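Local coordinates for protein cyanuric acid amidohydrolase (Azorhizobium caulinodans, PDB 4NQ3) that hydrolyses the s-triazine ring of cyanuric acid to carboxybiuret, which goes on to biuret, in the bacterial breakdown of atrazine and melamine compounds, at residues L62-G65 and A70-E73; D116-A121 and V128-Q133; R137-A142 and L197-V202; V153-P158 and L193-A198; G254-A259 and G319-V324. All blocks are in the same frame, centred on the assembly; numbering follows the deposited sequence.

Interaction 1 (L62-G65 and A70-E73); sequences LLRG and AADE
Leu-63 meets Ala-71 through the base of its side chain, CB lying 3.8 Å from Ala-71 CB. The small methyl of Ala-71 also sits against the peptide that follows, with CB 3.7 Å from Leu-63 C and 3.8 Å from Arg-64 N. Alanine suits this place because a single methyl lets the two backbones come close. One residue on, Arg-64 uses both ends of its chain. Its CG touches Ala-71 CB at 3.9 Å, and the extended run from CG to NE then carries the guanidinium past the methyl to Asp-72. There NH1 gives a hydrogen bond of 3.3 Å to Asp-72 OD1, part of a salt bridge. The bond is rather bent, with 142° at the hydrogen. OD1 offers its syn lone pair but lies 25° out of the guanidinium plane, and the two flat groups are turned 69° against each other, so this is one slanting bond and not a paired, coplanar one. Both charged residues are exposed, whereas Leu-63 and Ala-71 are buried. The pairing joins the 3-10 segment 70-73 to the end of helix 51-67, at the helix-to-strand return of a beta-alpha-beta crossover that joins parallel strands 34-41 and 75-80.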
# COMPACT_ATOMS: atom_id res chain seq x y z
N LEU A 62 -15.82 -16.87 -22.67
CA LEU A 62 -15.93 -18.33 -22.73
C LEU A 62 -17.41 -18.79 -22.77
O LEU A 62 -17.78 -19.67 -23.57
CB LEU A 62 -15.21 -18.96 -21.55
CG LEU A 62 -15.14 -20.48 -21.50
CD1 LEU A 62 -14.06 -20.83 -20.58
CD2 LEU A 62 -16.40 -20.98 -20.91
N LEU A 63 -18.24 -18.22 -21.90
CA LEU A 63 -19.62 -18.67 -21.81
C LEU A 63 -20.40 -18.25 -23.04
O LEU A 63 -21.29 -18.99 -23.48
CB LEU A 63 -20.29 -18.14 -20.54
CG LEU A 63 -19.77 -18.61 -19.16
CD1 LEU A 63 -20.45 -17.87 -18.01
CD2 LEU A 63 -19.89 -20.10 -18.97
N ARG A 64 -20.10 -17.08 -23.63
CA ARG A 64 -20.83 -16.71 -24.85
C ARG A 64 -20.54 -17.72 -25.93
O ARG A 64 -21.44 -18.13 -26.65
CB ARG A 64 -20.50 -15.31 -25.33
CG ARG A 64 -21.26 -14.28 -24.54
CD ARG A 64 -21.25 -12.90 -25.17
NE ARG A 64 -21.76 -11.91 -24.21
CZ ARG A 64 -21.03 -11.00 -23.56
NH1 ARG A 64 -21.62 -10.16 -22.71
NH2 ARG A 64 -19.71 -10.93 -23.77
N GLY A 65 -19.29 -18.16 -26.01
CA GLY A 65 -18.94 -19.27 -26.89
C GLY A 65 -19.84 -20.49 -26.80
O GLY A 65 -20.23 -21.04 -27.82
N ALA A 70 -27.67 -16.63 -23.72
CA ALA A 70 -28.04 -17.21 -22.43
C ALA A 70 -26.90 -17.07 -21.43
O ALA A 70 -27.11 -17.20 -20.23
CB ALA A 70 -28.43 -18.67 -22.58
N ALA A 71 -25.70 -16.80 -21.93
CA ALA A 71 -24.56 -16.56 -21.05
C ALA A 71 -24.86 -15.40 -20.11
O ALA A 71 -24.44 -15.39 -18.96
CB ALA A 71 -23.32 -16.27 -21.84
N ASP A 72 -25.62 -14.43 -20.61
CA ASP A 72 -25.85 -13.21 -19.85
C ASP A 72 -26.68 -13.45 -18.61
O ASP A 72 -26.70 -12.60 -17.71
CB ASP A 72 -26.51 -12.16 -20.73
CG ASP A 72 -25.58 -11.65 -21.81
OD1 ASP A 72 -24.34 -11.60 -21.58
OD2 ASP A 72 -26.10 -11.30 -22.90
N GLU A 73 -27.34 -14.60 -18.55
CA GLU A 73 -28.22 -14.95 -17.44
C GLU A 73 -27.45 -15.64 -16.33
O GLU A 73 -28.00 -15.90 -15.27
CB GLU A 73 -29.37 -15.82 -17.93
CG GLU A 73 -30.39 -15.05 -18.74
CD GLU A 73 -31.10 -15.92 -19.79
OE1 GLU A 73 -31.22 -17.15 -19.59
OE2 GLU A 73 -31.49 -15.37 -20.86

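Interaction 2 (D116-A121 and V128-Q133); sequences DLPFEA and VRMVAQ
Met-130, present as selenomethionine, reaches from its helix to Leu-117, and this apolar meeting is the main part of the contact. The terminal methyl CE lies 3.9 Å from Leu-117 CD1, and SE of Met-130 stands 4.1 Å from the same CD1. The two side chains slant across each other, so one branch of the leucine covers the end of the longer chain. Pro-118 adds its CD, 4.1 Å from Met-130 CE. The torsions of Met-130 explain the reach, since CG stands opposite the backbone N (chi1 -176°) and the next bond is also extended, carrying SE straight out from the helix before chi3 of -58° turns the methyl aside.

A second kind of contact is with the backbone. Asp-116 O lies 3.9 Å from Met-130 CE, ordinary packing of a carbonyl beside a methyl, while the Asp-116 side chain sets off away from the helix. No hydrogen bond joins the two segments. The loop has its polar ties to other parts of the chain: Leu-117 shares backbone hydrogen bonds with Leu-232, and Glu-120 forms a salt bridge with Arg-171. Leu-117 also rests on Pro-158, with its side chain about 9 Å from that of the substrate-binding Ser-227.

A long, flexible, unbranched side chain suits a place where the nearest CA atoms of loop and helix, those of Leu-117 and Met-130, stay 8.2 Å apart. The chemistry implies adhesion by shape and burial of carbon, with little to fix direction.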
# COMPACT_ATOMS: atom_id res chain seq x y z
N ASP A 116 -30.24 -1.78 -13.68
CA ASP A 116 -29.22 -0.88 -13.19
C ASP A 116 -29.75 -0.13 -11.97
O ASP A 116 -30.96 0.08 -11.82
CB ASP A 116 -28.81 0.06 -14.30
CG ASP A 116 -27.79 -0.57 -15.24
OD1 ASP A 116 -27.57 -1.81 -15.13
OD2 ASP A 116 -27.23 0.17 -16.10
N LEU A 117 -28.84 0.20 -11.07
CA LEU A 117 -29.16 0.92 -9.85
C LEU A 117 -28.80 2.38 -9.98
O LEU A 117 -27.60 2.70 -10.10
CB LEU A 117 -28.40 0.31 -8.67
CG LEU A 117 -28.51 1.06 -7.35
CD1 LEU A 117 -29.89 0.91 -6.77
CD2 LEU A 117 -27.43 0.61 -6.37
N PRO A 118 -29.80 3.27 -9.92
CA PRO A 118 -29.60 4.74 -9.92
C PRO A 118 -28.59 5.13 -8.85
O PRO A 118 -28.70 4.64 -7.73
CB PRO A 118 -30.98 5.30 -9.60
CG PRO A 118 -31.94 4.20 -9.95
CD PRO A 118 -31.21 2.91 -9.71
N PHE A 119 -27.61 5.95 -9.19
CA PHE A 119 -26.53 6.27 -8.25
C PHE A 119 -27.06 6.89 -6.96
O PHE A 119 -26.41 6.81 -5.91
CB PHE A 119 -25.53 7.22 -8.90
CG PHE A 119 -24.69 6.58 -9.97
CD1 PHE A 119 -24.42 5.23 -9.93
CD2 PHE A 119 -24.22 7.33 -11.04
CE1 PHE A 119 -23.64 4.63 -10.92
CE2 PHE A 119 -23.46 6.74 -12.05
CZ PHE A 119 -23.17 5.40 -11.99
N GLU A 120 -28.23 7.50 -7.03
CA GLU A 120 -28.78 8.17 -5.86
C GLU A 120 -29.63 7.22 -5.03
O GLU A 120 -30.19 7.61 -4.00
CB GLU A 120 -29.58 9.39 -6.27
CG GLU A 120 -30.73 9.09 -7.20
CD GLU A 120 -30.30 9.02 -8.66
OE1 GLU A 120 -31.14 9.32 -9.54
OE2 GLU A 120 -29.12 8.69 -8.93
N ALA A 121 -29.75 5.97 -5.49
CA ALA A 121 -30.43 4.94 -4.72
C ALA A 121 -29.44 4.11 -3.89
O ALA A 121 -29.82 3.50 -2.90
CB ALA A 121 -31.23 4.05 -5.63
N VAL A 128 -32.22 -1.12 -1.16
CA VAL A 128 -32.77 -2.14 -0.28
C VAL A 128 -33.94 -2.85 -0.92
O VAL A 128 -34.01 -4.09 -0.92
CB VAL A 128 -33.24 -1.58 1.05
CG1 VAL A 128 -33.88 -2.69 1.85
CG2 VAL A 128 -32.08 -0.93 1.82
N ARG A 129 -34.88 -2.07 -1.47
CA ARG A 129 -36.08 -2.66 -2.05
C ARG A 129 -35.74 -3.43 -3.30
O ARG A 129 -36.33 -4.48 -3.58
CB ARG A 129 -37.12 -1.60 -2.35
CG ARG A 129 -37.70 -0.93 -1.10
CD ARG A 129 -38.79 0.02 -1.53
NE ARG A 129 -38.88 1.21 -0.69
CZ ARG A 129 -39.36 1.23 0.55
NH1 ARG A 129 -39.83 0.11 1.12
NH2 ARG A 129 -39.37 2.38 1.22
N MSE A 130 -34.77 -2.92 -4.06
CA MSE A 130 -34.41 -3.55 -5.33
C MSE A 130 -33.87 -4.95 -5.08
O MSE A 130 -34.30 -5.92 -5.70
CB MSE A 130 -33.39 -2.70 -6.09
CG MSE A 130 -33.07 -3.26 -7.45
SE MSE A 130 -31.94 -2.12 -8.54
CE MSE A 130 -33.07 -0.53 -8.55
N VAL A 131 -32.96 -5.06 -4.12
CA VAL A 131 -32.33 -6.33 -3.81
C VAL A 131 -33.35 -7.27 -3.18
O VAL A 131 -33.42 -8.45 -3.54
CB VAL A 131 -31.13 -6.11 -2.87
CG1 VAL A 131 -30.63 -7.41 -2.30
CG2 VAL A 131 -30.00 -5.38 -3.61
N ALA A 132 -34.18 -6.73 -2.29
CA ALA A 132 -35.21 -7.53 -1.63
C ALA A 132 -36.10 -8.24 -2.64
O ALA A 132 -36.39 -9.43 -2.50
CB ALA A 132 -36.04 -6.67 -0.73
N GLN A 133 -36.53 -7.49 -3.65
CA GLN A 133 -37.37 -8.03 -4.71
C GLN A 133 -36.62 -9.13 -5.44
O GLN A 133 -37.18 -10.20 -5.69
CB GLN A 133 -37.83 -6.93 -5.68
CG GLN A 133 -39.17 -6.27 -5.28
CD GLN A 133 -39.36 -4.83 -5.84
OE1 GLN A 133 -38.56 -4.34 -6.66
NE2 GLN A 133 -40.40 -4.15 -5.37

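Interaction 3 (R137-A142 and L197-V202); sequences RAMAAA and LALGEV. With SO4 (sulfate ion), chain F.
Met-139, which meets Leu-199 across the contact, stands two residues after a flat group that takes no part in that meeting, the guanidinium of Arg-137, which holds a sulfate at its edge and in its plane. NH1 of Arg-137 gives sulfate O1 a nearly straight hydrogen bond of 2.7 Å, with 164° at the hydrogen. The chain of Arg-137 bends at chi3 (-89°), which turns NH1 toward the anion. The sulfate probably comes from the crystallisation liquor; it is also held by the backbone N of His-113, whose carbonyl O takes a further hydrogen bond from the same NH1.

The contact between the two helices is apolar and depends on one reach. Met-139, present as selenomethionine, brings SE to 3.7 Å from Leu-199 CD2, the two side chains passing at a slant. A long side chain is apt here, because the backbones stay 9.4 Å apart at their nearest CA atoms, those of Met-139 and Ala-198.

Gly-200 has positive phi, which favours glycine and lets the chain leave helix 180-199. Both Met-139 and Leu-199 rest on Val-150 at the start of strand 150-157, and Ala-138 on Ile-236 and Val-238 of strand 235-242, placing the two helix ends on the sheet.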
# COMPACT_ATOMS: atom_id res chain seq x y z
N ARG A 137 -37.35 -13.32 -5.91
CA ARG A 137 -37.32 -14.01 -7.20
C ARG A 137 -36.36 -15.19 -7.20
O ARG A 137 -36.74 -16.28 -7.59
CB ARG A 137 -36.95 -13.06 -8.33
CG ARG A 137 -38.13 -12.26 -8.87
CD ARG A 137 -37.72 -11.38 -10.04
NE ARG A 137 -37.27 -10.08 -9.55
CZ ARG A 137 -36.14 -9.50 -9.94
NH1 ARG A 137 -35.34 -10.12 -10.80
NH2 ARG A 137 -35.81 -8.32 -9.45
N ALA A 138 -35.13 -14.97 -6.76
CA ALA A 138 -34.17 -16.07 -6.74
C ALA A 138 -34.63 -17.21 -5.83
O ALA A 138 -34.45 -18.38 -6.16
CB ALA A 138 -32.81 -15.58 -6.31
N MSE A 139 -35.23 -16.86 -4.69
CA MSE A 139 -35.80 -17.85 -3.78
C MSE A 139 -36.78 -18.76 -4.51
O MSE A 139 -36.69 -19.99 -4.44
CB MSE A 139 -36.51 -17.17 -2.61
CG MSE A 139 -35.63 -16.85 -1.43
SE MSE A 139 -36.69 -16.08 -0.01
CE MSE A 139 -37.69 -17.66 0.50
N ALA A 140 -37.73 -18.13 -5.20
CA ALA A 140 -38.69 -18.85 -6.00
C ALA A 140 -38.02 -19.77 -7.03
O ALA A 140 -38.43 -20.91 -7.22
CB ALA A 140 -39.59 -17.88 -6.69
N ALA A 141 -37.03 -19.25 -7.74
CA ALA A 141 -36.35 -20.03 -8.76
C ALA A 141 -35.65 -21.25 -8.17
O ALA A 141 -35.45 -22.25 -8.86
CB ALA A 141 -35.36 -19.15 -9.49
N ALA A 142 -35.28 -21.16 -6.90
CA ALA A 142 -34.64 -22.27 -6.20
C ALA A 142 -35.66 -23.31 -5.76
O ALA A 142 -35.30 -24.42 -5.36
CB ALA A 142 -33.87 -21.76 -4.99
N LEU A 197 -34.69 -8.05 4.70
CA LEU A 197 -36.08 -7.71 4.47
C LEU A 197 -36.78 -8.85 3.75
O LEU A 197 -37.92 -9.17 4.03
CB LEU A 197 -36.19 -6.42 3.67
CG LEU A 197 -37.63 -6.06 3.31
CD1 LEU A 197 -38.45 -6.02 4.56
CD2 LEU A 197 -37.65 -4.72 2.60
N ALA A 198 -36.08 -9.47 2.80
CA ALA A 198 -36.69 -10.51 1.99
C ALA A 198 -36.86 -11.82 2.76
O ALA A 198 -37.74 -12.62 2.44
CB ALA A 198 -35.86 -10.73 0.73
N LEU A 199 -36.02 -12.04 3.77
CA LEU A 199 -36.08 -13.27 4.54
C LEU A 199 -36.87 -13.06 5.83
O LEU A 199 -37.09 -13.99 6.60
CB LEU A 199 -34.67 -13.77 4.85
CG LEU A 199 -33.71 -14.11 3.70
CD1 LEU A 199 -32.38 -14.63 4.23
CD2 LEU A 199 -34.32 -15.13 2.73
N GLY A 200 -37.30 -11.83 6.07
CA GLY A 200 -38.10 -11.56 7.24
C GLY A 200 -37.28 -11.47 8.52
O GLY A 200 -37.82 -11.60 9.62
N GLU A 201 -35.98 -11.26 8.37
CA GLU A 201 -35.12 -11.10 9.54
C GLU A 201 -35.21 -9.68 10.10
O GLU A 201 -34.80 -9.41 11.24
CB GLU A 201 -33.67 -11.44 9.19
CG GLU A 201 -33.44 -12.89 8.80
CD GLU A 201 -32.01 -13.13 8.33
OE1 GLU A 201 -31.56 -12.44 7.39
OE2 GLU A 201 -31.32 -14.00 8.93
N VAL A 202 -35.77 -8.78 9.29
CA VAL A 202 -35.98 -7.39 9.66
C VAL A 202 -37.36 -6.96 9.18
O VAL A 202 -37.81 -7.38 8.11
CB VAL A 202 -34.94 -6.45 9.04
CG1 VAL A 202 -35.26 -5.04 9.40
CG2 VAL A 202 -33.55 -6.80 9.54
S SO4 F . -34.50 -12.28 -12.88
O1 SO4 F . -35.75 -12.40 -12.13
O2 SO4 F . -34.73 -11.70 -14.21
O3 SO4 F . -33.60 -11.39 -12.16
O4 SO4 F . -33.91 -13.62 -13.03

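Interaction 4 (V153-P158 and L193-A198); sequences VQVKCP and LGIALA
Next along the strand from Val-155, which packs on Ile-195, the catalytic Lys-156 carries a polar atom that several groups grip: its NZ is hydrogen-bonded to OG of the nucleophile Ser-226 and to Met-78 O, with a weaker bond to Ser-227 O. Val-155 leaves the other face of the strand and meets the helix. There Ile-195 lies against two valines, with CD1 3.6 Å from Val-155 CG2 and 3.7 Å from Val-153 CG1, while its CG2 branch touches Val-153 CB at 3.9 Å. Val-153 and Ile-195 meet tip to tip; Val-155 runs alongside Ile-195, pointing the opposite way. With CG1 opposite its carbonyl carbon (chi1 -69°), Ile-195 sends its longer arm to the strand, where CD1 also lies 3.6 Å from Val-153 O. Beta-branched valines suit the strand, and the longer isoleucine gives the helix an apolar arm to reach it. With an alanine for Ile-195, both valines would probably lose their mate and a gap would open between helix and strand. Ile-195 also rests on Ala-223 and Cys-225 of strand 223-227 and on Val-135. This is helix-on-sheet packing within a beta-alpha-beta crossover, whose parallel strands 150-157 and 223-227 bring together Ser-226 and Lys-156, one of three potential Ser-Lys dyads.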
# COMPACT_ATOMS: atom_id res chain seq x y z
N VAL A 153 -27.25 -16.06 1.11
CA VAL A 153 -27.60 -15.26 -0.04
C VAL A 153 -26.43 -14.37 -0.44
O VAL A 153 -26.06 -13.44 0.28
CB VAL A 153 -28.84 -14.41 0.22
CG1 VAL A 153 -29.21 -13.62 -1.02
CG2 VAL A 153 -29.96 -15.33 0.62
N GLN A 154 -25.82 -14.69 -1.58
CA GLN A 154 -24.71 -13.92 -2.13
C GLN A 154 -25.25 -12.80 -3.00
O GLN A 154 -26.11 -13.03 -3.81
CB GLN A 154 -23.78 -14.83 -2.92
CG GLN A 154 -22.57 -14.17 -3.51
CD GLN A 154 -21.71 -13.53 -2.46
OE1 GLN A 154 -21.27 -14.18 -1.51
NE2 GLN A 154 -21.49 -12.23 -2.60
N VAL A 155 -24.77 -11.58 -2.82
CA VAL A 155 -25.17 -10.47 -3.67
C VAL A 155 -23.93 -9.73 -4.17
O VAL A 155 -23.03 -9.43 -3.39
CB VAL A 155 -26.11 -9.50 -2.94
CG1 VAL A 155 -26.25 -8.18 -3.71
CG2 VAL A 155 -27.44 -10.13 -2.76
N LYS A 156 -23.89 -9.47 -5.47
CA LYS A 156 -22.86 -8.63 -6.04
C LYS A 156 -23.48 -7.26 -6.27
O LYS A 156 -24.50 -7.16 -6.95
CB LYS A 156 -22.35 -9.21 -7.35
CG LYS A 156 -21.16 -8.47 -7.90
CD LYS A 156 -19.95 -8.81 -7.11
CE LYS A 156 -18.93 -7.70 -7.13
NZ LYS A 156 -17.80 -7.98 -6.18
N CYS A 157 -22.92 -6.22 -5.67
CA CYS A 157 -23.54 -4.90 -5.79
C CYS A 157 -22.55 -3.85 -6.28
O CYS A 157 -21.35 -4.05 -6.20
CB CYS A 157 -24.10 -4.45 -4.44
SG CYS A 157 -22.82 -4.50 -3.14
N PRO A 158 -23.06 -2.71 -6.75
CA PRO A 158 -22.22 -1.69 -7.37
C PRO A 158 -21.53 -0.83 -6.34
O PRO A 158 -21.61 -1.16 -5.16
CB PRO A 158 -23.22 -0.88 -8.21
CG PRO A 158 -24.49 -1.03 -7.51
CD PRO A 158 -24.50 -2.42 -6.94
N LEU A 193 -29.54 -5.42 4.05
CA LEU A 193 -30.85 -5.17 4.65
C LEU A 193 -31.94 -5.66 3.71
O LEU A 193 -32.98 -6.15 4.15
CB LEU A 193 -31.03 -3.69 4.95
CG LEU A 193 -30.17 -3.37 6.17
CD1 LEU A 193 -30.11 -1.87 6.44
CD2 LEU A 193 -30.67 -4.16 7.35
N GLY A 194 -31.69 -5.53 2.41
CA GLY A 194 -32.60 -6.04 1.40
C GLY A 194 -32.77 -7.54 1.55
O GLY A 194 -33.90 -8.04 1.52
N ILE A 195 -31.65 -8.26 1.72
CA ILE A 195 -31.73 -9.68 1.98
C ILE A 195 -32.50 -9.94 3.28
O ILE A 195 -33.36 -10.83 3.35
CB ILE A 195 -30.32 -10.31 2.08
CG1 ILE A 195 -29.65 -10.31 0.71
CG2 ILE A 195 -30.39 -11.75 2.58
CD1 ILE A 195 -28.18 -10.58 0.77
N ALA A 196 -32.20 -9.14 4.29
CA ALA A 196 -32.85 -9.33 5.58
C ALA A 196 -34.35 -9.13 5.39
O ALA A 196 -35.17 -9.94 5.83
CB ALA A 196 -32.27 -8.35 6.63
N LEU A 197 -34.69 -8.05 4.70
CA LEU A 197 -36.08 -7.71 4.47
C LEU A 197 -36.78 -8.85 3.75
O LEU A 197 -37.92 -9.17 4.03
CB LEU A 197 -36.19 -6.42 3.67
CG LEU A 197 -37.63 -6.06 3.31
CD1 LEU A 197 -38.45 -6.02 4.56
CD2 LEU A 197 -37.65 -4.72 2.60
N ALA A 198 -36.08 -9.47 2.80
CA ALA A 198 -36.69 -10.51 1.99
C ALA A 198 -36.86 -11.82 2.76
O ALA A 198 -37.74 -12.62 2.44
CB ALA A 198 -35.86 -10.73 0.73

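Interaction 5 (G254-A259 and G319-V324); sequences GVMADA and GALAGV
Met-256 and Leu-321 form the innermost contact, a loose one in which SE of the selenomethionine lies 4.5 Å from Leu-321 CD2. Beside it, Ala-259 O stands 4.2 Å from the methyl CB of Ala-320, a carbonyl packed against carbon. Nothing polar joins the segments, and all four touching residues are buried. Each residue type fits its role. Met-256 points toward the helix from the end of its strand, and its long flexible chain spans the distance. Leu-321 starts off to one side, but its branched end swings nearer, with CG standing beside the backbone N (chi1 -66°). Ala-320 offers a small methyl to the carbonyl of Ala-259.

In the next shell, Leu-321 also rests on Val-282 and Ala-284 of strand 281-286, and Met-256 is held in the sheet by backbone hydrogen bonds with Gly-345. The loop is fixed by Asp-258, whose OD2 makes a salt bridge with Arg-295 while OD1 accepts a hydrogen bond from Ile-260 N in an Asx turn. From the same helix as Leu-321, Ala-322 packs on Ile-260 of a second subunit.

The side chain of Met-256 is about 8 Å from a bound magnesium ion, near the metal site but no part of it. The arrangement is that of an alpha/beta layer, with helix 309-325 lying on a mixed sheet and meeting the end of its outermost strand, 249-256.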
# COMPACT_ATOMS: atom_id res chain seq x y z
N GLY A 254 -23.71 -20.62 9.81
CA GLY A 254 -23.69 -20.09 11.15
C GLY A 254 -23.16 -18.67 11.14
O GLY A 254 -22.74 -18.17 10.09
N VAL A 255 -23.18 -18.01 12.30
CA VAL A 255 -22.69 -16.64 12.37
C VAL A 255 -21.48 -16.53 13.27
O VAL A 255 -21.56 -16.84 14.44
CB VAL A 255 -23.76 -15.69 12.88
CG1 VAL A 255 -23.20 -14.27 12.99
CG2 VAL A 255 -24.96 -15.71 11.96
N MSE A 256 -20.36 -16.09 12.73
CA MSE A 256 -19.21 -15.81 13.57
C MSE A 256 -19.48 -14.57 14.42
O MSE A 256 -19.78 -13.50 13.89
CB MSE A 256 -17.98 -15.60 12.71
CG MSE A 256 -17.58 -16.81 11.90
SE MSE A 256 -16.01 -16.37 10.79
CE MSE A 256 -14.64 -16.45 12.22
N ALA A 257 -19.35 -14.73 15.74
CA ALA A 257 -19.60 -13.64 16.68
C ALA A 257 -18.54 -12.56 16.51
O ALA A 257 -18.82 -11.36 16.60
CB ALA A 257 -19.62 -14.17 18.07
N ASP A 258 -17.31 -13.01 16.26
CA ASP A 258 -16.23 -12.10 15.89
C ASP A 258 -15.21 -12.79 14.96
O ASP A 258 -15.44 -13.91 14.49
CB ASP A 258 -15.54 -11.53 17.14
CG ASP A 258 -15.06 -12.60 18.08
OD1 ASP A 258 -14.69 -13.70 17.60
OD2 ASP A 258 -15.05 -12.34 19.31
N ALA A 259 -14.10 -12.11 14.72
CA ALA A 259 -13.14 -12.50 13.69
C ALA A 259 -12.42 -13.80 14.01
O ALA A 259 -11.81 -14.40 13.14
CB ALA A 259 -12.15 -11.39 13.43
N GLY A 319 -7.10 -16.85 7.55
CA GLY A 319 -6.18 -17.63 8.34
C GLY A 319 -6.89 -18.45 9.40
O GLY A 319 -6.63 -19.64 9.54
N ALA A 320 -7.80 -17.83 10.16
CA ALA A 320 -8.53 -18.58 11.18
C ALA A 320 -9.27 -19.80 10.56
O ALA A 320 -9.05 -20.93 10.99
CB ALA A 320 -9.51 -17.67 11.91
N LEU A 321 -10.08 -19.57 9.53
CA LEU A 321 -10.85 -20.65 8.89
C LEU A 321 -9.95 -21.72 8.24
O LEU A 321 -10.22 -22.92 8.34
CB LEU A 321 -11.80 -20.06 7.86
CG LEU A 321 -12.90 -19.18 8.43
CD1 LEU A 321 -13.78 -18.62 7.35
CD2 LEU A 321 -13.74 -19.96 9.40
N ALA A 322 -8.91 -21.27 7.55
CA ALA A 322 -7.96 -22.17 6.91
C ALA A 322 -7.30 -23.07 7.94
O ALA A 322 -7.03 -24.24 7.67
CB ALA A 322 -6.91 -21.38 6.15
N GLY A 323 -7.06 -22.53 9.12
CA GLY A 323 -6.49 -23.31 10.21
C GLY A 323 -7.41 -24.43 10.68
O GLY A 323 -6.95 -25.42 11.26
N VAL A 324 -8.70 -24.28 10.42
CA VAL A 324 -9.69 -25.23 10.89
C VAL A 324 -9.98 -26.24 9.80
O VAL A 324 -10.11 -27.44 10.05
CB VAL A 324 -11.02 -24.54 11.29
CG1 VAL A 324 -12.10 -25.57 11.55
CG2 VAL A 324 -10.81 -23.63 12.51

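From the N terminus, interaction 1 comes first and closes the short turn between helix 51-67 and strand 75-80. Interaction 2 closes the next, between the loop after strand 106-113 and helix 125-141. Interaction 3 spans from the end of that helix to the end of helix 180-199; interaction 4 opens later, on strand 150-157, and ends on the same stretch, sharing Leu-197 and Ala-198. Interactions 2, 3 and 4 touch, since Ala-132 packs on Gly-194 and Ala-198, and so tie two helices and a strand into one layered unit. Interaction 5 follows in series, joining strand 249-256 to helix 309-325, its centre about 35 Å from that of interaction 1.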